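Local coordinates for kinesin-like protein (Caenorhabditis elegans, PDB 5X3E), which probably works as an ATP-driven kinesin-6 motor that moves on microtubules, here caught in its nucleotide-free state, at residues 37-42 with 98-103; 119-124 with 418-423; 127-132 with 408-413; 140-145 with 329-334. One frame throughout, in Å; residues are numbered along the deposited sequence.

Interaction 1: 37-42 with 98-103; sequences EVVCRL and ERTSVD. With SO4 (sulfate ion), chain Q.
Glu37 OE2 is gripped by two arginines. Arg99 NH1 donates to Glu37 OE2 at 3.1 Å, and Arg406 NE of the neighbouring strand 404-411 also bridges to it. The contact lies in the kinesin motor domain, a P-loop NTPase fold, where strand 37-42 of the central sheet passes helix 93-109. The segment axes run at 144°, closer to antiparallel than parallel, and come no nearer than 10.7 Å, so long side chains span the gap. Glu37 is extended beyond CG. Arg99 comes round to it by a bend at chi2 (47°). The carboxylate and guanidinium then lie nearly coplanar, 20° apart. NH1 meets OE2 on its syn side, while NH2 points at OE1 and completes a two-pronged salt bridge. The carboxylate thus holds the rotation of the guanidinium. Asp103 OD1 is 5.5 Å from Glu37 OE2, and these like charges share Arg406, which probably eases their repulsion. Arg99 NE reaches two oxygens of a sulfate, probably from the crystallisation liquor, but both bonds are weak: O1 at 3.4 Å and O3 at 3.5 Å. Two residues on along the strand, Val39 also faces the helix. Its CG1 approaches Arg99 NH1 obliquely at 4.3 Å. The other methyl, Val39 CG2, lies 4.3 Å from Thr100 OG1.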
# COMPACT_ATOMS: atom_id res chain seq x y z
N GLU A 37 2.05 13.09 -4.72
CA GLU A 37 2.71 13.86 -3.68
C GLU A 37 3.80 13.02 -3.05
O GLU A 37 3.63 11.81 -2.86
CB GLU A 37 1.71 14.32 -2.60
CG GLU A 37 2.30 15.33 -1.63
CD GLU A 37 1.41 15.59 -0.42
OE1 GLU A 37 1.47 16.72 0.11
OE2 GLU A 37 0.65 14.69 -0.02
N VAL A 38 4.93 13.65 -2.75
CA VAL A 38 6.04 13.01 -2.06
C VAL A 38 6.26 13.75 -0.75
O VAL A 38 6.45 14.97 -0.75
CB VAL A 38 7.32 13.00 -2.91
CG1 VAL A 38 8.44 12.31 -2.16
CG2 VAL A 38 7.06 12.31 -4.23
N VAL A 39 6.24 13.01 0.36
CA VAL A 39 6.50 13.57 1.67
C VAL A 39 7.68 12.83 2.27
O VAL A 39 8.05 11.73 1.84
CB VAL A 39 5.28 13.51 2.62
CG1 VAL A 39 4.05 14.10 1.95
CG2 VAL A 39 5.03 12.08 3.08
N CYS A 40 8.30 13.45 3.26
CA CYS A 40 9.52 12.94 3.86
C CYS A 40 9.37 12.93 5.38
O CYS A 40 8.78 13.85 5.96
CB CYS A 40 10.73 13.79 3.43
SG CYS A 40 12.31 13.25 4.08
N ARG A 41 9.90 11.89 6.02
CA ARG A 41 9.78 11.72 7.47
C ARG A 41 11.14 11.40 8.06
O ARG A 41 11.75 10.39 7.71
CB ARG A 41 8.78 10.62 7.84
CG ARG A 41 8.66 10.45 9.34
CD ARG A 41 7.82 9.26 9.72
NE ARG A 41 7.34 9.39 11.10
CZ ARG A 41 6.65 8.46 11.74
NH1 ARG A 41 6.37 7.31 11.14
NH2 ARG A 41 6.25 8.67 12.99
N LEU A 42 11.60 12.26 8.97
CA LEU A 42 12.86 12.04 9.67
C LEU A 42 12.64 11.14 10.88
O LEU A 42 11.69 11.35 11.65
CB LEU A 42 13.46 13.37 10.12
CG LEU A 42 13.61 14.55 9.15
CD1 LEU A 42 14.57 15.59 9.72
CD2 LEU A 42 14.01 14.12 7.76
N GLU A 98 -2.85 11.00 9.59
CA GLU A 98 -3.85 11.93 9.07
C GLU A 98 -3.36 12.65 7.83
O GLU A 98 -4.13 12.88 6.89
CB GLU A 98 -4.26 12.94 10.15
CG GLU A 98 -4.86 12.32 11.39
CD GLU A 98 -5.46 13.36 12.31
OE1 GLU A 98 -5.82 14.44 11.80
OE2 GLU A 98 -5.58 13.09 13.52
N ARG A 99 -2.08 13.03 7.81
CA ARG A 99 -1.52 13.78 6.69
C ARG A 99 -1.19 12.89 5.49
O ARG A 99 -1.05 13.39 4.37
CB ARG A 99 -0.27 14.53 7.18
CG ARG A 99 0.38 15.47 6.18
CD ARG A 99 -0.63 16.34 5.48
NE ARG A 99 -0.02 17.15 4.44
CZ ARG A 99 0.29 16.71 3.23
NH1 ARG A 99 0.04 15.45 2.90
NH2 ARG A 99 0.84 17.53 2.34
N THR A 100 -1.10 11.58 5.71
CA THR A 100 -0.64 10.63 4.71
C THR A 100 -1.74 9.72 4.18
O THR A 100 -1.69 9.33 3.01
CB THR A 100 0.51 9.80 5.31
OG1 THR A 100 1.72 10.57 5.29
CG2 THR A 100 0.75 8.54 4.58
N SER A 101 -2.75 9.39 4.99
CA SER A 101 -3.69 8.33 4.65
C SER A 101 -5.16 8.74 4.61
O SER A 101 -5.95 8.06 3.94
CB SER A 101 -3.55 7.17 5.63
OG SER A 101 -2.20 6.77 5.74
N VAL A 102 -5.56 9.82 5.30
CA VAL A 102 -6.99 10.11 5.43
C VAL A 102 -7.59 10.44 4.07
O VAL A 102 -8.71 10.01 3.75
CB VAL A 102 -7.23 11.23 6.46
CG1 VAL A 102 -8.61 11.85 6.30
CG2 VAL A 102 -7.08 10.67 7.87
N ASP A 103 -6.87 11.20 3.24
CA ASP A 103 -7.39 11.54 1.92
C ASP A 103 -7.42 10.32 0.99
O ASP A 103 -8.23 10.27 0.06
CB ASP A 103 -6.59 12.68 1.30
CG ASP A 103 -5.14 12.30 1.01
OD1 ASP A 103 -4.53 12.94 0.13
OD2 ASP A 103 -4.63 11.36 1.65
S SO4 Q . -0.08 20.42 6.37
O1 SO4 Q . 0.36 19.23 7.09
O2 SO4 Q . 0.23 21.61 7.16
O3 SO4 Q . 0.60 20.50 5.08
O4 SO4 Q . -1.52 20.35 6.15

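Interaction 2: 119-124 with 418-423; sequences YGVTGS and YDENMS
Val121 turns its side chain from the loop after strand 114-119 toward helix 418-424. This loop fits the Walker A, or P-loop, of the motor domain, and Val121 to Ser124 form a type II turn in it. The CB of Val121 stands back, 4.7 Å from Glu420 CB. Beyond it the branch divides. CG1 lies anti to the backbone N (chi1 -161°), which leaves CG2 to make the contact. Val121 CG2 packs on Glu420 CB at 3.5 Å, and the two side chains cross at about a right angle. The glutamate therefore meets the valine with the base of its side chain, not with its carboxylate. The same methyl lies 4.4 Å from Asn421 OD1, a looser approach. The amide nitrogen of Asn421 is bonded to Asn412 O, which ties the helix to the end of strand 404-411. Asn412 ND2 in turn reaches Gly123 O in the turn, so Asn412 links both sides of the contact. Val121 also touches Glu338. Within the helix, Ser423 OG donates to Glu420 O at 2.8 Å, with the hydroxyl tilted 33° from the carbonyl plane.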
# COMPACT_ATOMS: atom_id res chain seq x y z
N TYR A 119 9.56 4.55 1.41
CA TYR A 119 10.86 4.42 0.76
C TYR A 119 11.97 4.81 1.74
O TYR A 119 11.75 5.62 2.64
CB TYR A 119 10.92 5.30 -0.49
CG TYR A 119 12.20 5.18 -1.28
CD1 TYR A 119 12.31 4.28 -2.33
CD2 TYR A 119 13.30 5.99 -1.00
CE1 TYR A 119 13.48 4.17 -3.06
CE2 TYR A 119 14.47 5.88 -1.72
CZ TYR A 119 14.55 4.97 -2.75
OH TYR A 119 15.71 4.86 -3.48
N GLY A 120 13.14 4.22 1.57
CA GLY A 120 14.29 4.62 2.35
C GLY A 120 15.25 3.48 2.60
O GLY A 120 15.09 2.38 2.07
N VAL A 121 16.29 3.78 3.37
CA VAL A 121 17.31 2.82 3.78
C VAL A 121 16.74 1.93 4.89
O VAL A 121 15.67 2.22 5.44
CB VAL A 121 18.59 3.54 4.24
CG1 VAL A 121 19.78 2.61 4.21
CG2 VAL A 121 18.85 4.75 3.37
N THR A 122 17.43 0.83 5.19
CA THR A 122 17.12 0.05 6.39
C THR A 122 17.48 0.86 7.63
O THR A 122 18.46 1.62 7.64
CB THR A 122 17.88 -1.28 6.38
OG1 THR A 122 17.71 -1.92 5.11
CG2 THR A 122 17.36 -2.20 7.47
N GLY A 123 16.68 0.71 8.68
CA GLY A 123 16.88 1.50 9.89
C GLY A 123 16.47 2.96 9.74
O GLY A 123 16.93 3.79 10.51
N SER A 124 15.61 3.26 8.78
CA SER A 124 15.21 4.63 8.48
C SER A 124 13.83 5.00 9.03
O SER A 124 13.42 6.15 8.90
CB SER A 124 15.22 4.81 6.95
OG SER A 124 14.68 6.05 6.55
N TYR A 418 24.37 9.42 4.89
CA TYR A 418 24.38 10.64 4.08
C TYR A 418 24.17 10.34 2.60
O TYR A 418 23.22 10.84 1.98
CB TYR A 418 25.69 11.39 4.28
CG TYR A 418 25.83 12.60 3.39
CD1 TYR A 418 25.36 13.84 3.79
CD2 TYR A 418 26.42 12.50 2.13
CE1 TYR A 418 25.49 14.95 2.97
CE2 TYR A 418 26.54 13.60 1.30
CZ TYR A 418 26.07 14.82 1.72
OH TYR A 418 26.19 15.92 0.90
N ASP A 419 25.06 9.53 2.02
CA ASP A 419 24.99 9.26 0.58
C ASP A 419 23.69 8.56 0.20
O ASP A 419 23.15 8.81 -0.89
CB ASP A 419 26.20 8.43 0.15
CG ASP A 419 27.49 9.22 0.20
OD1 ASP A 419 27.46 10.43 -0.13
OD2 ASP A 419 28.53 8.65 0.59
N GLU A 420 23.17 7.70 1.07
CA GLU A 420 21.92 7.01 0.76
C GLU A 420 20.72 7.95 0.86
O GLU A 420 19.71 7.72 0.19
CB GLU A 420 21.75 5.81 1.69
CG GLU A 420 22.64 4.63 1.34
CD GLU A 420 22.35 4.07 -0.05
OE1 GLU A 420 21.16 4.06 -0.45
OE2 GLU A 420 23.31 3.65 -0.74
N ASN A 421 20.81 8.99 1.69
CA ASN A 421 19.75 9.99 1.72
C ASN A 421 19.76 10.84 0.46
O ASN A 421 18.71 11.36 0.06
CB ASN A 421 19.87 10.87 2.96
CG ASN A 421 19.63 10.09 4.25
OD1 ASN A 421 19.01 9.03 4.26
ND2 ASN A 421 20.12 10.64 5.36
N MET A 422 20.92 10.99 -0.18
CA MET A 422 21.00 11.75 -1.42
C MET A 422 20.17 11.10 -2.51
O MET A 422 19.57 11.79 -3.34
CB MET A 422 22.45 11.89 -1.85
CG MET A 422 23.25 12.84 -0.98
SD MET A 422 22.58 14.51 -1.12
CE MET A 422 22.60 14.70 -2.90
N SER A 423 20.14 9.76 -2.55
CA SER A 423 19.30 9.06 -3.51
C SER A 423 17.84 9.07 -3.09
O SER A 423 16.94 9.17 -3.93
CB SER A 423 19.78 7.62 -3.66
OG SER A 423 19.63 6.90 -2.45

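Interaction 3: 127-132 with 408-413; sequences TYTMTG and VICVNP
Val408 opens the contact, turning its CG1 methyl toward Thr129 CG2 at 4.3 Å. It lies on strand 404-411 of the central sheet, and Thr129 on helix 126-130, which follows the probable P-loop. Ile409 faces the other side of the sheet, and Cys410 returns to the helix side. Its SG lies anti to the carbonyl carbon (chi1 -63°) and comes to 3.6 Å from Thr129 OG1 and 4.1 Å from Thr129 CB. Val411 turns to the far side again, against Asn421 and Ala424 of helix 418-424. Past the strand, Asn412 OD1 accepts from Lys414 N. One threonine therefore serves both strand residues: its methyl is anti to the backbone N and meets Val408, while its hydroxyl meets the thiol. That hydroxyl is already bonded to Gly125 O, one turn back in the chain, and to Arg41 NH1 of strand 37-42. The carbonyl can only accept and the arginine can only donate, so OG1 gives its proton to Gly125 O and accepts from Arg41 NH1. The closeness of the thiol is then consistent with van der Waals packing, and the buried hydroxyl is satisfied by other partners.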
# COMPACT_ATOMS: atom_id res chain seq x y z
N THR A 127 9.59 0.73 8.15
CA THR A 127 8.67 -0.24 8.75
C THR A 127 7.94 0.37 9.94
O THR A 127 6.75 0.09 10.16
CB THR A 127 9.43 -1.50 9.18
OG1 THR A 127 9.94 -2.17 8.00
CG2 THR A 127 8.53 -2.46 9.96
N TYR A 128 8.61 1.22 10.72
CA TYR A 128 7.93 1.91 11.83
C TYR A 128 6.79 2.78 11.31
O TYR A 128 5.70 2.79 11.88
CB TYR A 128 8.93 2.75 12.62
CG TYR A 128 8.29 3.62 13.69
CD1 TYR A 128 7.84 3.07 14.89
CD2 TYR A 128 8.15 4.99 13.50
CE1 TYR A 128 7.27 3.87 15.86
CE2 TYR A 128 7.58 5.78 14.46
CZ TYR A 128 7.14 5.22 15.64
OH TYR A 128 6.57 6.03 16.59
N THR A 129 7.04 3.51 10.22
CA THR A 129 5.99 4.34 9.62
C THR A 129 4.82 3.49 9.14
O THR A 129 3.66 3.84 9.37
CB THR A 129 6.58 5.14 8.46
OG1 THR A 129 7.57 6.05 8.97
CG2 THR A 129 5.49 5.90 7.73
N MET A 130 5.11 2.35 8.50
CA MET A 130 4.07 1.56 7.86
C MET A 130 3.29 0.72 8.87
O MET A 130 2.06 0.72 8.86
CB MET A 130 4.68 0.65 6.79
CG MET A 130 3.64 -0.21 6.08
SD MET A 130 2.58 0.75 4.99
CE MET A 130 3.65 0.93 3.56
N THR A 131 4.00 0.02 9.75
CA THR A 131 3.37 -0.90 10.70
C THR A 131 3.64 -0.53 12.15
O THR A 131 2.70 -0.35 12.92
CB THR A 131 3.86 -2.32 10.41
OG1 THR A 131 3.55 -2.67 9.05
CG2 THR A 131 3.20 -3.32 11.34
N GLY A 132 4.91 -0.44 12.54
CA GLY A 132 5.25 -0.07 13.90
C GLY A 132 4.93 -1.19 14.88
O GLY A 132 4.92 -2.38 14.53
N VAL A 408 6.11 8.25 0.69
CA VAL A 408 6.66 8.67 1.98
C VAL A 408 8.13 8.29 1.99
O VAL A 408 8.48 7.10 2.10
CB VAL A 408 5.91 8.03 3.15
CG1 VAL A 408 6.53 8.47 4.46
CG2 VAL A 408 4.44 8.39 3.09
N ILE A 409 9.01 9.28 1.84
CA ILE A 409 10.45 9.07 1.89
C ILE A 409 10.89 9.11 3.34
O ILE A 409 10.87 10.16 3.98
CB ILE A 409 11.20 10.11 1.06
CG1 ILE A 409 10.68 10.13 -0.38
CG2 ILE A 409 12.70 9.83 1.07
CD1 ILE A 409 10.91 8.84 -1.11
N CYS A 410 11.29 7.96 3.87
CA CYS A 410 11.85 7.88 5.22
C CYS A 410 13.37 8.03 5.12
O CYS A 410 14.01 7.31 4.35
CB CYS A 410 11.48 6.55 5.87
SG CYS A 410 9.69 6.33 6.11
N VAL A 411 13.94 8.93 5.92
CA VAL A 411 15.38 9.18 5.88
C VAL A 411 15.91 9.26 7.30
O VAL A 411 15.24 9.76 8.21
CB VAL A 411 15.74 10.45 5.09
CG1 VAL A 411 15.48 10.27 3.60
CG2 VAL A 411 14.97 11.63 5.62
N ASN A 412 17.14 8.76 7.50
CA ASN A 412 17.80 8.84 8.79
C ASN A 412 18.77 10.01 8.80
O ASN A 412 19.65 10.07 7.93
CB ASN A 412 18.53 7.54 9.11
CG ASN A 412 18.92 7.42 10.57
OD1 ASN A 412 19.38 8.38 11.18
ND2 ASN A 412 18.70 6.25 11.15
N PRO A 413 18.64 10.95 9.74
CA PRO A 413 19.56 12.10 9.78
C PRO A 413 20.98 11.74 10.20
O PRO A 413 21.85 12.62 10.18
CB PRO A 413 18.92 13.04 10.80
CG PRO A 413 17.51 12.54 10.98
CD PRO A 413 17.58 11.07 10.75

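Interaction 4: 140-145 with 329-334; sequences GLLPRT and LCLVDL
The first turn of helix 141-152 packs on strand 325-333 of the central sheet, a helix-on-sheet contact in the core of the P-loop NTPase fold. Leu331 has the largest share. Its CD1 lies against the helix at Leu142, 3.9 Å from Leu142 CA and 4.0 Å from Leu142 CG. The two leucines cross at a slant, so the methyl of one rests against the root of the other. Farther along the helix, Thr145 CG2 and Leu329 CD1 meet tip to tip at 3.8 Å. A chi1 of -66° sets Thr145 OG1 beside the backbone N, and this leaves the methyl CG2 anti to that N and facing the strand. The hydroxyl goes the other way and donates to Leu141 O at 2.9 Å, from 48° above the carbonyl plane. Leu141 O also takes the helical bond from Thr145 N, at 2.7 Å. Two donors of one residue thus satisfy this carbonyl, and the threonine offers the strand an apolar face. Gly140 is the N-cap. Around the contact, Met130 of helix 126-130 and Leu116 of strand 114-119 touch Leu331. Phe299 of strand 296-307 lies on Leu142, and Phe97 of helix 93-109 touches Thr145.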
# COMPACT_ATOMS: atom_id res chain seq x y z
N GLY A 140 1.46 2.09 13.08
CA GLY A 140 1.75 2.77 11.84
C GLY A 140 0.51 2.96 10.97
O GLY A 140 -0.63 2.79 11.41
N LEU A 141 0.77 3.31 9.71
CA LEU A 141 -0.31 3.67 8.79
C LEU A 141 -1.26 2.51 8.56
O LEU A 141 -2.48 2.69 8.55
CB LEU A 141 0.28 4.08 7.44
CG LEU A 141 1.32 5.19 7.47
CD1 LEU A 141 1.95 5.36 6.10
CD2 LEU A 141 0.67 6.49 7.95
N LEU A 142 -0.72 1.31 8.36
CA LEU A 142 -1.55 0.21 7.89
C LEU A 142 -2.64 -0.16 8.88
O LEU A 142 -3.82 -0.17 8.48
CB LEU A 142 -0.65 -0.98 7.53
CG LEU A 142 -1.26 -2.22 6.89
CD1 LEU A 142 -0.24 -2.84 5.95
CD2 LEU A 142 -1.69 -3.22 7.95
N PRO A 143 -2.36 -0.45 10.16
CA PRO A 143 -3.46 -0.79 11.07
C PRO A 143 -4.43 0.35 11.28
O PRO A 143 -5.65 0.12 11.34
CB PRO A 143 -2.74 -1.18 12.37
CG PRO A 143 -1.33 -1.47 11.96
CD PRO A 143 -1.06 -0.52 10.85
N ARG A 144 -3.94 1.59 11.37
CA ARG A 144 -4.83 2.74 11.49
C ARG A 144 -5.73 2.87 10.27
O ARG A 144 -6.92 3.18 10.40
CB ARG A 144 -4.03 4.02 11.70
CG ARG A 144 -3.21 4.05 12.98
CD ARG A 144 -2.44 5.35 13.11
NE ARG A 144 -1.49 5.30 14.22
CZ ARG A 144 -1.75 5.76 15.44
NH1 ARG A 144 -2.93 6.30 15.71
NH2 ARG A 144 -0.83 5.67 16.39
N THR A 145 -5.17 2.65 9.08
CA THR A 145 -5.98 2.67 7.87
C THR A 145 -7.06 1.60 7.92
O THR A 145 -8.23 1.87 7.61
CB THR A 145 -5.10 2.48 6.63
OG1 THR A 145 -4.23 3.61 6.49
CG2 THR A 145 -5.96 2.37 5.39
N LEU A 329 -7.13 0.58 -1.95
CA LEU A 329 -6.09 1.33 -1.26
C LEU A 329 -4.91 0.38 -1.11
O LEU A 329 -5.02 -0.66 -0.45
CB LEU A 329 -6.56 1.85 0.10
CG LEU A 329 -5.82 3.05 0.68
CD1 LEU A 329 -6.60 3.67 1.83
CD2 LEU A 329 -4.44 2.68 1.15
N CYS A 330 -3.79 0.73 -1.73
CA CYS A 330 -2.64 -0.14 -1.84
C CYS A 330 -1.47 0.47 -1.08
O CYS A 330 -1.04 1.59 -1.38
CB CYS A 330 -2.29 -0.37 -3.31
SG CYS A 330 -0.84 -1.39 -3.52
N LEU A 331 -0.94 -0.28 -0.11
CA LEU A 331 0.14 0.16 0.76
C LEU A 331 1.36 -0.71 0.47
O LEU A 331 1.31 -1.93 0.63
CB LEU A 331 -0.26 0.05 2.23
CG LEU A 331 -1.49 0.86 2.64
CD1 LEU A 331 -1.96 0.43 4.01
CD2 LEU A 331 -1.16 2.35 2.64
N VAL A 332 2.46 -0.07 0.05
CA VAL A 332 3.64 -0.78 -0.43
C VAL A 332 4.82 -0.40 0.44
O VAL A 332 5.15 0.79 0.58
CB VAL A 332 3.93 -0.44 -1.90
CG1 VAL A 332 5.17 -1.20 -2.39
CG2 VAL A 332 2.72 -0.76 -2.76
N ASP A 333 5.47 -1.40 1.02
CA ASP A 333 6.66 -1.21 1.85
C ASP A 333 7.85 -1.65 1.00
O ASP A 333 8.17 -2.84 0.92
CB ASP A 333 6.55 -2.01 3.15
CG ASP A 333 7.66 -1.68 4.12
OD1 ASP A 333 8.38 -0.69 3.88
OD2 ASP A 333 7.82 -2.40 5.13
N LEU A 334 8.50 -0.68 0.37
CA LEU A 334 9.54 -0.94 -0.60
C LEU A 334 10.76 -1.58 0.05
O LEU A 334 10.97 -1.49 1.26
CB LEU A 334 9.96 0.34 -1.31
CG LEU A 334 8.89 0.99 -2.19
CD1 LEU A 334 9.37 2.33 -2.71
CD2 LEU A 334 8.49 0.07 -3.33

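How the interactions relate
From the N terminus, interaction 1 comes first: helix 93-109 folds back on strand 37-42 and closes the first loop. The other three then close one within another. Interaction 2 opens at 119-124, interaction 3 at 127-132 and interaction 4 at 140-145; they close in reverse order, at 329-334, 408-413 and 418-423. Interactions 1, 3 and 4 reach one sheet. Strands 37-42 and 404-411 are neighbours in it, joined by Val39 O and Ile409 N. Backbone bonds from Met130 and Thr131 to Leu142 and Gly140 connect interactions 3 and 4. Tyr119 O with Cys410 N connects 2 and 3. Interactions 2 and 3 include residues of the probable P-loop; 1 and 4 join other helices to the sheet.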